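Local coordinates for methylthioribose-1-phosphate isomerase (Saccharomyces cerevisiae, PDB 1W2W), which catalyses the interconversion of methylthioribose-1-phosphate and methylthioribulose-1-phosphate, the first step of methionine salvage from that sugar phosphate, at residues G155-I163 against S200-K208. Numbering follows the deposited sequence.
Sequences GDNGAKYLI and SLWKDSLAK
The carboxylate of Asp156 takes the hydroxyl of Ser200 on the anti side of OD1, with the donor 23° out of the carboxylate plane and Ser200 OG 2.8 Å from Asp156 OD1. A second carboxylate, that of Asp204, has its OD2 3.9 Å from Ile163 CD1, while its syn lone pair receives the ammonium group of Lys208, one turn further along the same helix, with NZ 2.7 Å from OD2. The extended Lys208 chain brings that NZ tip to tip with Ile163, so the apolar side chain abuts both members of the salt bridge. Between these polar ends, Ala159 CB packs 3.6 Å from Ser200 CB, and Leu201 lays CD2 against Ala159 CA at 3.7 Å. The Leu201 and Leu162 side chains cross at about a right angle, touching through Leu201 CD1 and Leu162 CD2 (4.1 Å). Ile163 slides past Leu201 in the reverse direction, and both Leu162 and Ile163 also touch Phe175 of strand 174-179. The two segments, whose axes come within 9.1 Å with N-to-C directions 58° apart, join the long helix 129-168 to helix 194-210, the last helix of this N-terminal fragment. Ser200 OG is also hydrogen-bonded to Tyr191, and Lys208 NZ to the backbone of another chain. Chemically, the contact is an aliphatic seam flanked by a hydroxyl-carboxylate bond and an ion pair that probably offsets the charge of Asp204 beside Ile163.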
# COMPACT_ATOMS: atom_id res chain seq x y z
N GLY A 155 21.58 -15.68 8.21
CA GLY A 155 20.55 -16.38 7.47
C GLY A 155 20.39 -17.77 8.04
O GLY A 155 19.28 -18.21 8.35
N ASP A 156 21.50 -18.49 8.17
CA ASP A 156 21.47 -19.83 8.74
C ASP A 156 21.05 -19.85 10.21
O ASP A 156 20.30 -20.73 10.63
CB ASP A 156 22.84 -20.49 8.60
CG ASP A 156 23.18 -20.85 7.17
OD1 ASP A 156 22.30 -20.76 6.28
OD2 ASP A 156 24.33 -21.23 6.85
N ASN A 157 21.50 -18.88 10.99
CA ASN A 157 21.05 -18.76 12.38
C ASN A 157 19.54 -18.62 12.50
O ASN A 157 18.90 -19.28 13.31
CB ASN A 157 21.69 -17.56 13.08
CG ASN A 157 23.16 -17.76 13.38
OD1 ASN A 157 23.68 -18.88 13.36
ND2 ASN A 157 23.84 -16.65 13.68
N GLY A 158 18.99 -17.72 11.69
CA GLY A 158 17.56 -17.49 11.70
C GLY A 158 16.77 -18.68 11.20
O GLY A 158 15.74 -19.02 11.79
N ALA A 159 17.22 -19.31 10.12
CA ALA A 159 16.52 -20.50 9.60
C ALA A 159 16.46 -21.61 10.66
O ALA A 159 15.40 -22.18 10.93
CB ALA A 159 17.21 -21.02 8.33
N LYS A 160 17.61 -21.90 11.26
CA LYS A 160 17.69 -22.97 12.26
C LYS A 160 16.81 -22.64 13.46
O LYS A 160 16.10 -23.51 13.98
CB LYS A 160 19.15 -23.18 12.68
CG LYS A 160 19.36 -24.08 13.90
CD LYS A 160 20.86 -24.38 14.11
CE LYS A 160 21.19 -25.03 15.46
NZ LYS A 160 20.06 -25.75 16.09
N TYR A 161 16.84 -21.38 13.88
CA TYR A 161 16.07 -20.95 15.03
C TYR A 161 14.57 -21.18 14.80
O TYR A 161 13.89 -21.76 15.66
CB TYR A 161 16.39 -19.50 15.40
CG TYR A 161 15.67 -19.04 16.64
CD1 TYR A 161 16.23 -19.22 17.91
CD2 TYR A 161 14.43 -18.43 16.55
CE1 TYR A 161 15.56 -18.80 19.04
CE2 TYR A 161 13.77 -18.01 17.67
CZ TYR A 161 14.32 -18.20 18.91
OH TYR A 161 13.63 -17.78 20.02
N LEU A 162 14.05 -20.75 13.65
CA LEU A 162 12.63 -20.96 13.37
C LEU A 162 12.28 -22.45 13.26
O LEU A 162 11.28 -22.89 13.83
CB LEU A 162 12.17 -20.20 12.12
CG LEU A 162 10.69 -20.34 11.76
CD1 LEU A 162 9.81 -19.77 12.86
CD2 LEU A 162 10.40 -19.62 10.42
N ILE A 163 13.10 -23.21 12.55
CA ILE A 163 12.84 -24.65 12.43
C ILE A 163 12.80 -25.30 13.81
O ILE A 163 11.93 -26.13 14.08
CB ILE A 163 13.86 -25.33 11.51
CG1 ILE A 163 13.69 -24.81 10.08
CG2 ILE A 163 13.74 -26.87 11.57
CD1 ILE A 163 12.31 -25.04 9.45
N SER A 200 18.01 -19.18 3.29
CA SER A 200 18.44 -20.35 4.06
C SER A 200 17.31 -21.33 4.30
O SER A 200 17.48 -22.56 4.16
CB SER A 200 19.07 -19.93 5.39
OG SER A 200 20.28 -19.23 5.16
N LEU A 201 16.14 -20.80 4.64
CA LEU A 201 14.95 -21.63 4.77
C LEU A 201 14.61 -22.35 3.46
O LEU A 201 14.20 -23.52 3.46
CB LEU A 201 13.77 -20.79 5.27
CG LEU A 201 13.80 -20.45 6.77
CD1 LEU A 201 12.69 -19.43 7.08
CD2 LEU A 201 13.60 -21.72 7.63
N TRP A 202 14.79 -21.67 2.34
CA TRP A 202 14.49 -22.29 1.05
C TRP A 202 15.45 -23.44 0.75
O TRP A 202 15.04 -24.48 0.25
CB TRP A 202 14.46 -21.27 -0.09
CG TRP A 202 14.04 -21.89 -1.40
CD1 TRP A 202 14.74 -21.86 -2.57
CD2 TRP A 202 12.84 -22.62 -1.67
NE1 TRP A 202 14.05 -22.53 -3.56
CE2 TRP A 202 12.88 -23.01 -3.03
CE3 TRP A 202 11.73 -23.00 -0.91
CZ2 TRP A 202 11.86 -23.75 -3.63
CZ3 TRP A 202 10.72 -23.74 -1.50
CH2 TRP A 202 10.79 -24.11 -2.84
N LYS A 203 16.72 -23.25 1.08
CA LYS A 203 17.69 -24.32 0.92
C LYS A 203 17.32 -25.56 1.74
O LYS A 203 17.37 -26.69 1.24
CB LYS A 203 19.08 -23.84 1.33
CG LYS A 203 20.16 -24.88 1.07
CD LYS A 203 21.55 -24.36 1.36
CE LYS A 203 22.60 -25.42 1.04
NZ LYS A 203 23.96 -24.98 1.48
N ASP A 204 16.95 -25.34 2.99
CA ASP A 204 16.46 -26.40 3.87
C ASP A 204 15.23 -27.09 3.28
O ASP A 204 15.12 -28.32 3.31
CB ASP A 204 16.12 -25.78 5.23
CG ASP A 204 15.46 -26.75 6.18
OD1 ASP A 204 16.16 -27.66 6.71
OD2 ASP A 204 14.24 -26.66 6.45
N SER A 205 14.29 -26.31 2.75
CA SER A 205 13.07 -26.86 2.17
C SER A 205 13.37 -27.71 0.92
O SER A 205 12.84 -28.81 0.76
CB SER A 205 12.11 -25.71 1.84
OG SER A 205 10.91 -26.22 1.29
N LEU A 206 14.22 -27.21 0.03
CA LEU A 206 14.66 -27.99 -1.12
C LEU A 206 15.32 -29.31 -0.76
O LEU A 206 15.08 -30.33 -1.41
CB LEU A 206 15.62 -27.20 -1.99
CG LEU A 206 15.01 -26.08 -2.82
CD1 LEU A 206 16.17 -25.34 -3.48
CD2 LEU A 206 14.03 -26.61 -3.86
N ALA A 207 16.15 -29.28 0.28
CA ALA A 207 16.80 -30.51 0.74
C ALA A 207 15.75 -31.53 1.16
O ALA A 207 15.85 -32.71 0.83
CB ALA A 207 17.76 -30.22 1.86
N LYS A 208 14.73 -31.06 1.88
CA LYS A 208 13.66 -31.93 2.37
C LYS A 208 12.78 -32.50 1.25
O LYS A 208 12.46 -33.69 1.27
CB LYS A 208 12.83 -31.24 3.45
CG LYS A 208 13.58 -31.05 4.77
CD LYS A 208 12.97 -29.97 5.66
CE LYS A 208 13.64 -29.93 7.04
NZ LYS A 208 13.30 -28.74 7.87